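Putative creatinine amidohydrolase (PDB 3LUB) is a zinc-binding member of the creatininase superfamily that probably hydrolyses carbon-nitrogen bonds in linear amides, although its substrate is not established. Local coordinates at residues F[50-53]-F[54-58]; F[123-126]-F[127-130]; F[170-173]-F[174-178]; F[191-195]-F[196-200]. One frame throughout, in Å; residues are numbered along the deposited sequence.

How the interactions relate
Following the chain from its N terminus, interaction 1 lies in the middle of helix 42-62, interaction 2 starts helix 126-135, interaction 3 ends helix 166-175, and interaction 4 starts the short helix 196-199. Each joins two adjoining segments, mostly through residues about a turn apart, so none closes a long loop, and the four follow in series without nesting or crossing. Interactions 1 and 3 touch: Glu53 OE2 and Tyr175 OH are 2.6 Å apart, a probable hydrogen bond that ties helix 42-62 to the end of helix 166-175. Interactions 2 and 4, with centres 27 Å apart, do not meet, yet both pack against the second subunit. Interactions 1 and 4 are farthest apart, about 39 Å between centres.

Interaction 1: F[50-53]-F[54-58]; sequences IAVE and AAELA
Val52 lays its CG1 methyl against the carboxylate end of Glu56, one helical turn further on, with CG1 4.1 Å from Glu56 CD. The two side chains cross at a slant. CG1 stands anti to the valine's own backbone N (chi1 166°), which places this methyl beside the carbonyl carbon and on the side of the following turn. Glu56 runs extended beyond CG, and its CG passes 3.3 Å from Val52 O. The same carbonyl accepts the backbone N-H of Glu56, at 2.9 Å from Val52 O to Glu56 N, so one turn is held by a polar bond and lined by aliphatic carbon. A glutamate suits this place because its methylenes can lie on the helix while the carboxylate reaches outward, where OE2 is hydrogen-bonded to Asn3.

Glu53 also belongs to the more open side. Its OE1 stays 5.9 Å from Glu56 OE1; each carboxylate has its own partner, Tyr175 for Glu53 OE2, which probably eases the proximity of two like charges. Ala54 and Ala55 are both buried, Ala54 under helix 226-249 and Ala55 under the loop at Val6; Ala55 CB sits 3.3 Å from Ala51 O, close against the preceding turn. Regular i to i+4 bonds, such as Ala55 N to Ala51 O at 2.8 Å, run through the segment.

Short alanines let neighbouring elements come near. Ala54 meets Leu240 and Phe244 of helix 226-249, while Ala51 and Val52 rest on Val68 of strand 66-68, within the beta-alpha-beta unit formed by strand 23-28, helix 42-62 and strand 66-68.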
loop_
_atom_site.group_PDB
_atom_site.type_symbol
_atom_site.label_atom_id
_atom_site.label_comp_id
_atom_site.label_asym_id
_atom_site.label_seq_id
_atom_site.Cartn_x
_atom_site.Cartn_y
_atom_site.Cartn_z
ATOM N N ILE F 50 22.793 25.781 -6.470
ATOM C CA ILE F 50 23.356 26.069 -5.140
ATOM C C ILE F 50 24.182 24.902 -4.596
ATOM O O ILE F 50 25.307 25.086 -4.115
ATOM C CB ILE F 50 22.257 26.460 -4.123
ATOM C CG1 ILE F 50 21.631 27.809 -4.532
ATOM C CG2 ILE F 50 22.810 26.478 -2.690
ATOM C CD1 ILE F 50 20.324 28.102 -3.888
ATOM N N ALA F 51 23.640 23.696 -4.664
ATOM C CA ALA F 51 24.314 22.520 -4.091
ATOM C C ALA F 51 25.610 22.192 -4.806
ATOM O O ALA F 51 26.603 21.819 -4.166
ATOM C CB ALA F 51 23.363 21.299 -4.067
ATOM N N VAL F 52 25.626 22.321 -6.126
ATOM C CA VAL F 52 26.872 22.111 -6.911
ATOM C C VAL F 52 27.934 23.152 -6.513
ATOM O O VAL F 52 29.098 22.797 -6.247
ATOM C CB VAL F 52 26.596 22.097 -8.439
ATOM C CG1 VAL F 52 27.898 22.240 -9.274
ATOM C CG2 VAL F 52 25.903 20.827 -8.803
ATOM N N GLU F 53 27.522 24.413 -6.405
ATOM C CA GLU F 53 28.427 25.472 -5.959
ATOM C C GLU F 53 28.989 25.186 -4.555
ATOM O O GLU F 53 30.139 25.379 -4.326
ATOM C CB GLU F 53 27.724 26.819 -5.939
ATOM C CG GLU F 53 28.075 27.784 -7.044
ATOM C CD GLU F 53 27.918 29.237 -6.604
ATOM O OE1 GLU F 53 28.865 29.746 -5.961
ATOM O OE2 GLU F 53 26.859 29.862 -6.872
ATOM N N ALA F 54 28.154 24.729 -3.627
ATOM C CA ALA F 54 28.615 24.427 -2.270
ATOM C C ALA F 54 29.506 23.191 -2.253
ATOM O O ALA F 54 30.456 23.129 -1.460
ATOM C CB ALA F 54 27.452 24.275 -1.301
ATOM N N ALA F 55 29.193 22.205 -3.092
ATOM C CA ALA F 55 30.030 21.001 -3.243
ATOM C C ALA F 55 31.429 21.370 -3.746
ATOM O O ALA F 55 32.444 20.855 -3.264
ATOM C CB ALA F 55 29.335 19.940 -4.229
ATOM N N GLU F 56 31.477 22.261 -4.722
ATOM C CA GLU F 56 32.726 22.739 -5.276
ATOM C C GLU F 56 33.537 23.493 -4.210
ATOM O O GLU F 56 34.758 23.315 -4.097
ATOM C CB GLU F 56 32.452 23.653 -6.471
ATOM C CG GLU F 56 32.045 22.914 -7.742
ATOM C CD GLU F 56 31.620 23.845 -8.885
ATOM O OE1 GLU F 56 31.162 25.001 -8.625
ATOM O OE2 GLU F 56 31.723 23.414 -10.058
ATOM N N LEU F 57 32.857 24.328 -3.428
ATOM C CA LEU F 57 33.533 25.028 -2.331
ATOM C C LEU F 57 34.067 24.080 -1.272
ATOM O O LEU F 57 35.212 24.247 -0.851
ATOM C CB LEU F 57 32.619 26.049 -1.683
ATOM C CG LEU F 57 33.256 26.977 -0.662
ATOM C CD1 LEU F 57 34.330 27.816 -1.333
ATOM C CD2 LEU F 57 32.146 27.818 -0.036
ATOM N N ALA F 58 33.269 23.096 -0.835
ATOM C CA ALA F 58 33.738 22.155 0.177
ATOM C C ALA F 58 34.931 21.358 -0.328
ATOM O O ALA F 58 35.831 21.036 0.438
ATOM C CB ALA F 58 32.619 21.189 0.610
#

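Interaction 2: F[123-126]-F[127-130]; sequences NNFK and GMIR
A selenium atom at the edge of an aromatic ring marks this contact: SE of selenomethionine Met128 lies 3.8 Å from Phe125 CD1. Met128 SE is 5.1 Å from the centroid of the Phe125 ring and 75° off its normal, so it approaches near the ring plane, where the C-H bonds point outward, in a Met-aromatic contact. The Met128 chain bends at its last torsion, which brings CE to 3.5 Å from Asn124 O. A long, flexible thioether suits this place because it can follow the rim of the ring back to the preceding backbone.

Ile129 adds its CD1 methyl, 4.1 Å from Phe125 CB. The backbone N of Ile129 also bonds to Phe125 O at 3.0 Å, and its CG1 packs beside that same oxygen.

On the side that faces the second subunit, Arg130 N meets Lys126 O at 3.0 Å in a nearly straight bond (171°). Arg130 NH1 comes obliquely to within 3.9 Å of Lys126 CB. Both cationic ends are directed to that subunit: Arg130 NE bonds to Asn78 there, and Lys126 makes a cation-pi contact with its Trp204.

The pattern is that of a helix start after a loop from a parallel strand, here strand 113-118 leading into helix 126-135, in a loop that carries the zinc ligand His120, the side chains of Phe125 and His120 about 7 Å apart.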
loop_
_atom_site.group_PDB
_atom_site.type_symbol
_atom_site.label_atom_id
_atom_site.label_comp_id
_atom_site.label_asym_id
_atom_site.label_seq_id
_atom_site.Cartn_x
_atom_site.Cartn_y
_atom_site.Cartn_z
ATOM N N ASN F 123 7.108 20.840 0.012
ATOM C CA ASN F 123 7.709 19.575 0.400
ATOM C C ASN F 123 8.054 19.536 1.900
ATOM O O ASN F 123 8.590 20.486 2.461
ATOM C CB ASN F 123 8.976 19.283 -0.422
ATOM C CG ASN F 123 8.723 19.213 -1.919
ATOM O OD1 ASN F 123 7.607 18.874 -2.374
ATOM N ND2 ASN F 123 9.772 19.507 -2.709
ATOM N N ASN F 124 7.730 18.416 2.526
ATOM C CA ASN F 124 7.958 18.173 3.953
ATOM C C ASN F 124 8.506 16.756 4.102
ATOM O O ASN F 124 7.881 15.818 3.657
ATOM C CB ASN F 124 6.639 18.335 4.720
ATOM C CG ASN F 124 6.145 19.791 4.756
ATOM O OD1 ASN F 124 6.810 20.658 5.327
ATOM N ND2 ASN F 124 4.974 20.059 4.153
ATOM N N PHE F 125 9.695 16.627 4.690
ATOM C CA PHE F 125 10.426 15.387 4.739
ATOM C C PHE F 125 10.646 14.819 6.130
ATOM O O PHE F 125 11.290 13.783 6.254
ATOM C CB PHE F 125 11.811 15.569 4.068
ATOM C CG PHE F 125 11.723 15.941 2.626
ATOM C CD1 PHE F 125 11.395 14.982 1.676
ATOM C CD2 PHE F 125 11.913 17.256 2.214
ATOM C CE1 PHE F 125 11.255 15.327 0.320
ATOM C CE2 PHE F 125 11.768 17.602 0.859
ATOM C CZ PHE F 125 11.440 16.619 -0.079
ATOM N N LYS F 126 10.151 15.485 7.177
ATOM C CA LYS F 126 10.445 15.060 8.538
ATOM C C LYS F 126 9.885 13.686 8.858
ATOM O O LYS F 126 10.565 12.873 9.482
ATOM C CB LYS F 126 9.947 16.089 9.578
ATOM C CG LYS F 126 10.684 17.419 9.560
ATOM C CD LYS F 126 10.151 18.355 10.611
ATOM C CE LYS F 126 10.950 19.645 10.693
ATOM N NZ LYS F 126 10.538 20.333 11.948
ATOM N N GLY F 127 8.640 13.424 8.477
ATOM C CA GLY F 127 8.038 12.087 8.664
ATOM C C GLY F 127 8.786 10.961 7.936
ATOM O O GLY F 127 9.025 9.901 8.510
HETATM N N MSE F 128 9.171 11.186 6.681
HETATM C CA MSE F 128 9.894 10.185 5.906
HETATM C C MSE F 128 11.236 9.860 6.552
HETATM O O MSE F 128 11.658 8.713 6.576
HETATM C CB MSE F 128 10.188 10.698 4.511
HETATM C CG MSE F 128 9.002 11.006 3.678
HETATM SE SE MSE F 128 9.433 11.703 1.919
HETATM C CE MSE F 128 7.911 12.823 1.887
ATOM N N ILE F 129 11.897 10.901 7.035
ATOM C CA ILE F 129 13.198 10.788 7.678
ATOM C C ILE F 129 13.073 10.009 8.983
ATOM O O ILE F 129 13.825 9.058 9.205
ATOM C CB ILE F 129 13.848 12.198 7.872
ATOM C CG1 ILE F 129 14.284 12.770 6.505
ATOM C CG2 ILE F 129 15.068 12.154 8.774
ATOM C CD1 ILE F 129 14.813 14.224 6.562
ATOM N N ARG F 130 12.095 10.369 9.821
ATOM C CA ARG F 130 11.814 9.594 11.029
ATOM C C ARG F 130 11.609 8.115 10.692
ATOM O O ARG F 130 12.238 7.245 11.287
ATOM C CB ARG F 130 10.568 10.124 11.758
ATOM C CG ARG F 130 10.809 11.423 12.495
ATOM C CD ARG F 130 9.657 11.771 13.468
ATOM N NE ARG F 130 10.093 12.837 14.378
ATOM C CZ ARG F 130 9.921 14.139 14.137
ATOM N NH1 ARG F 130 9.268 14.559 13.065
ATOM N NH2 ARG F 130 10.393 15.032 14.999
#

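Interaction 3: F[170-173]-F[174-178]; sequences SVMM and HYHPE
Residues 170-175 form the last turns of helix 166-175, and the chain then leaves helical geometry at His176. Backbone bonds continue in i to i+4 steps to the very end: Tyr175 N meets Val171 O at 3.0 Å in a nearly straight bond (172°), and His176 N reaches Met172 O at 2.7 Å. Pro177 follows, and having no N-H it can offer no bond to Met173 O; its CD carbon instead packs 3.2 Å from that oxygen. A proline therefore suits a position just beyond a helix.

The side chains of Val171 and Tyr175 run alongside each other in one direction, with Val171 CG1 3.6 Å from Tyr175 CD2. CG1 is anti to the valine's backbone N (chi1 179°), which sets it along the tyrosine ring. His174 CD2 sits over the centre of one face of that ring, 3.8 Å above its plane. The selenomethionine Met172 folds back at both later torsions, and its SE comes to 3.8 Å from His176 CB, the two side chains crossing at a slant. Beyond this pair, Met172 packs on Thr42 and Leu46 of helix 42-62, the helix that Tyr175 also reaches, at Glu53.

His176 ND1 donates to Glu178 OE2 at 3.0 Å; the carboxylate oxygen lies in the plane of the imidazole and is met on its syn side. This bond fixes the turn of the imidazole and is consistent with a proton on ND1. A carboxylate at each ring nitrogen, that of Asp49 at NE2 only weakly bonded, would tend to stabilise positive charge on the ring.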
loop_
_atom_site.group_PDB
_atom_site.type_symbol
_atom_site.label_atom_id
_atom_site.label_comp_id
_atom_site.label_asym_id
_atom_site.label_seq_id
_atom_site.Cartn_x
_atom_site.Cartn_y
_atom_site.Cartn_z
ATOM N N SER F 170 15.460 36.793 -8.669
ATOM C CA SER F 170 16.836 37.289 -8.645
ATOM C C SER F 170 17.817 36.158 -8.767
ATOM O O SER F 170 18.775 36.272 -9.507
ATOM C CB SER F 170 17.156 38.095 -7.361
ATOM O OG SER F 170 16.416 39.300 -7.300
ATOM N N VAL F 171 17.592 35.084 -8.014
ATOM C CA VAL F 171 18.533 33.976 -7.997
ATOM C C VAL F 171 18.512 33.257 -9.361
ATOM O O VAL F 171 19.544 32.846 -9.841
ATOM C CB VAL F 171 18.264 33.012 -6.831
ATOM C CG1 VAL F 171 19.274 31.834 -6.845
ATOM C CG2 VAL F 171 18.293 33.778 -5.458
HETATM N N MSE F 172 17.350 33.176 -10.011
HETATM C CA MSE F 172 17.272 32.621 -11.382
HETATM C C MSE F 172 18.027 33.540 -12.348
HETATM O O MSE F 172 18.731 33.062 -13.222
HETATM C CB MSE F 172 15.826 32.472 -11.863
HETATM C CG MSE F 172 15.689 31.737 -13.191
HETATM SE SE MSE F 172 16.436 29.872 -13.138
HETATM C CE MSE F 172 15.146 28.948 -11.949
HETATM N N MSE F 173 17.864 34.856 -12.205
HETATM C CA MSE F 173 18.540 35.802 -13.090
HETATM C C MSE F 173 20.038 35.654 -12.990
HETATM O O MSE F 173 20.746 35.791 -13.992
HETATM C CB MSE F 173 18.118 37.236 -12.809
HETATM C CG MSE F 173 16.734 37.580 -13.329
HETATM SE SE MSE F 173 16.101 39.297 -12.630
HETATM C CE MSE F 173 17.005 40.637 -13.929
ATOM N N HIS F 174 20.512 35.348 -11.792
ATOM C CA HIS F 174 21.937 35.104 -11.558
ATOM C C HIS F 174 22.425 33.823 -12.206
ATOM O O HIS F 174 23.344 33.834 -13.019
ATOM C CB HIS F 174 22.216 35.100 -10.068
ATOM C CG HIS F 174 23.563 34.591 -9.694
ATOM N ND1 HIS F 174 24.725 35.203 -10.095
ATOM C CD2 HIS F 174 23.935 33.571 -8.890
ATOM C CE1 HIS F 174 25.761 34.557 -9.588
ATOM N NE2 HIS F 174 25.308 33.560 -8.848
ATOM N N TYR F 175 21.782 32.717 -11.871
ATOM C CA TYR F 175 22.215 31.413 -12.351
ATOM C C TYR F 175 21.839 31.132 -13.795
ATOM O O TYR F 175 22.624 30.554 -14.497
ATOM C CB TYR F 175 21.633 30.294 -11.465
ATOM C CG TYR F 175 22.380 30.069 -10.168
ATOM C CD1 TYR F 175 23.735 29.752 -10.160
ATOM C CD2 TYR F 175 21.726 30.162 -8.955
ATOM C CE1 TYR F 175 24.411 29.545 -8.965
ATOM C CE2 TYR F 175 22.386 29.955 -7.773
ATOM C CZ TYR F 175 23.724 29.632 -7.786
ATOM O OH TYR F 175 24.349 29.428 -6.590
ATOM N N HIS F 176 20.624 31.485 -14.217
ATOM C CA HIS F 176 20.187 31.217 -15.589
ATOM C C HIS F 176 19.437 32.393 -16.191
ATOM O O HIS F 176 18.244 32.331 -16.399
ATOM C CB HIS F 176 19.314 29.961 -15.651
ATOM C CG HIS F 176 20.052 28.702 -15.323
ATOM N ND1 HIS F 176 20.814 28.028 -16.249
ATOM C CD2 HIS F 176 20.179 28.022 -14.161
ATOM C CE1 HIS F 176 21.356 26.972 -15.676
ATOM N NE2 HIS F 176 21.007 26.961 -14.404
ATOM N N PRO F 177 20.150 33.470 -16.500
ATOM C CA PRO F 177 19.509 34.647 -17.080
ATOM C C PRO F 177 18.710 34.410 -18.384
ATOM O O PRO F 177 17.767 35.145 -18.671
ATOM C CB PRO F 177 20.680 35.617 -17.321
ATOM C CG PRO F 177 21.925 34.811 -17.183
ATOM C CD PRO F 177 21.597 33.653 -16.283
ATOM N N GLU F 178 19.133 33.419 -19.161
ATOM C CA GLU F 178 18.479 33.027 -20.394
ATOM C C GLU F 178 17.097 32.378 -20.175
ATOM O O GLU F 178 16.368 32.198 -21.125
ATOM C CB GLU F 178 19.386 32.065 -21.173
ATOM C CG GLU F 178 19.440 30.591 -20.727
ATOM C CD GLU F 178 20.302 30.345 -19.488
ATOM O OE1 GLU F 178 20.961 31.298 -18.991
ATOM O OE2 GLU F 178 20.305 29.187 -19.012
#

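Interaction 4: F[191-195]-F[196-200]; sequences KPFAI and ASLNE
Asn199 grips the backbone of Phe193 through both ends of its amide, the tight part of the contact. CG of Asn199 stands beside its own backbone N (chi1 -64°), turning the amide back to Phe193. Its OD1 takes the N-H of Phe193 at 2.9 Å, in the carbonyl plane and on a lone pair, while ND2 donates to Phe193 O at 2.8 Å from above that carbonyl's plane. Asparagine suits the place, one flat group offering both acceptor and donor. The planes of the amide and the Phe193 ring are nearly parallel, 14° apart. Leu198 crosses the phenylalanine at about a right angle, its CB 3.6 Å from Phe193 CD2 and CD1 over one ring face; Tyr253 of the second subunit also meets this ring. Ile195 CG2 lies 3.7 Å from Leu198 CG.

Ile195, at the N-cap position of helix 196-199, has no polar side-chain atom to cap it; its carbonyl accepts Leu198 N at 2.9 Å and, weakly, Asn199 N.

Looser is the outer side, where a water donates to Ala194 O at 2.9 Å and accepts from Ala196 N at 3.0 Å. Ser197, its side chain about 4 Å from a bound calcium ion, bonds through OG to Glu246 of the second subunit.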
loop_
_atom_site.group_PDB
_atom_site.type_symbol
_atom_site.label_atom_id
_atom_site.label_comp_id
_atom_site.label_asym_id
_atom_site.label_seq_id
_atom_site.Cartn_x
_atom_site.Cartn_y
_atom_site.Cartn_z
ATOM N N LYS F 191 -4.164 37.297 -2.180
ATOM C CA LYS F 191 -5.356 37.604 -1.410
ATOM C C LYS F 191 -5.293 36.720 -0.172
ATOM O O LYS F 191 -4.965 35.544 -0.286
ATOM C CB LYS F 191 -6.592 37.313 -2.270
ATOM C CG LYS F 191 -7.837 38.004 -1.816
ATOM C CD LYS F 191 -8.934 37.956 -2.877
ATOM C CE LYS F 191 -9.836 36.737 -2.729
ATOM N NZ LYS F 191 -10.883 36.927 -1.700
ATOM N N PRO F 192 -5.536 37.289 1.019
ATOM C CA PRO F 192 -5.474 36.494 2.240
ATOM C C PRO F 192 -6.756 35.696 2.444
ATOM O O PRO F 192 -7.701 35.846 1.667
ATOM C CB PRO F 192 -5.324 37.565 3.328
ATOM C CG PRO F 192 -6.106 38.685 2.798
ATOM C CD PRO F 192 -5.883 38.690 1.318
ATOM N N PHE F 193 -6.776 34.875 3.487
ATOM C CA PHE F 193 -7.986 34.139 3.914
ATOM C C PHE F 193 -9.005 35.110 4.470
ATOM O O PHE F 193 -8.629 36.189 4.929
ATOM C CB PHE F 193 -7.648 33.126 5.007
ATOM C CG PHE F 193 -6.713 32.027 4.566
ATOM C CD1 PHE F 193 -7.069 31.164 3.537
ATOM C CD2 PHE F 193 -5.499 31.810 5.232
ATOM C CE1 PHE F 193 -6.188 30.128 3.152
ATOM C CE2 PHE F 193 -4.641 30.785 4.862
ATOM C CZ PHE F 193 -5.000 29.935 3.839
ATOM N N ALA F 194 -10.280 34.723 4.416
ATOM C CA ALA F 194 -11.378 35.461 5.063
ATOM C C ALA F 194 -11.540 35.077 6.546
ATOM O O ALA F 194 -12.334 35.714 7.274
ATOM C CB ALA F 194 -12.693 35.216 4.307
ATOM N N ILE F 195 -10.819 34.028 6.970
ATOM C CA ILE F 195 -10.755 33.586 8.374
ATOM C C ILE F 195 -9.506 34.197 9.054
ATOM O O ILE F 195 -8.413 33.705 8.863
ATOM C CB ILE F 195 -10.711 32.030 8.458
ATOM C CG1 ILE F 195 -12.025 31.464 7.905
ATOM C CG2 ILE F 195 -10.450 31.559 9.903
ATOM C CD1 ILE F 195 -12.004 29.945 7.563
ATOM N N ALA F 196 -9.679 35.265 9.833
ATOM C CA ALA F 196 -8.542 36.075 10.351
ATOM C C ALA F 196 -7.466 35.253 11.078
ATOM O O ALA F 196 -6.281 35.425 10.835
ATOM C CB ALA F 196 -9.040 37.173 11.280
ATOM N N SER F 197 -7.905 34.351 11.956
ATOM C CA SER F 197 -7.019 33.478 12.736
ATOM C C SER F 197 -6.086 32.659 11.857
ATOM O O SER F 197 -4.967 32.355 12.261
ATOM C CB SER F 197 -7.829 32.568 13.667
ATOM O OG SER F 197 -8.624 33.358 14.559
ATOM N N LEU F 198 -6.525 32.328 10.644
ATOM C CA LEU F 198 -5.629 31.626 9.705
ATOM C C LEU F 198 -4.610 32.586 9.131
ATOM O O LEU F 198 -3.479 32.182 8.883
ATOM C CB LEU F 198 -6.383 30.921 8.579
ATOM C CG LEU F 198 -7.332 29.796 8.938
ATOM C CD1 LEU F 198 -7.871 29.146 7.672
ATOM C CD2 LEU F 198 -6.679 28.775 9.894
ATOM N N ASN F 199 -4.979 33.847 8.919
ATOM C CA ASN F 199 -3.986 34.847 8.475
ATOM C C ASN F 199 -2.968 35.106 9.603
ATOM O O ASN F 199 -1.772 35.247 9.352
ATOM C CB ASN F 199 -4.635 36.151 8.015
ATOM C CG ASN F 199 -5.504 35.975 6.789
ATOM O OD1 ASN F 199 -5.188 35.200 5.873
ATOM N ND2 ASN F 199 -6.606 36.684 6.762
ATOM N N GLU F 200 -3.457 35.095 10.845
ATOM C CA GLU F 200 -2.623 35.278 12.030
ATOM C C GLU F 200 -1.786 34.055 12.347
ATOM O O GLU F 200 -0.907 34.128 13.184
ATOM C CB GLU F 200 -3.489 35.576 13.262
ATOM C CG GLU F 200 -4.240 36.903 13.262
ATOM C CD GLU F 200 -5.438 36.893 14.235
ATOM O OE1 GLU F 200 -5.449 36.038 15.176
ATOM O OE2 GLU F 200 -6.360 37.727 14.042
HETATM O O HOH W 1 -12.577 36.001 10.111
#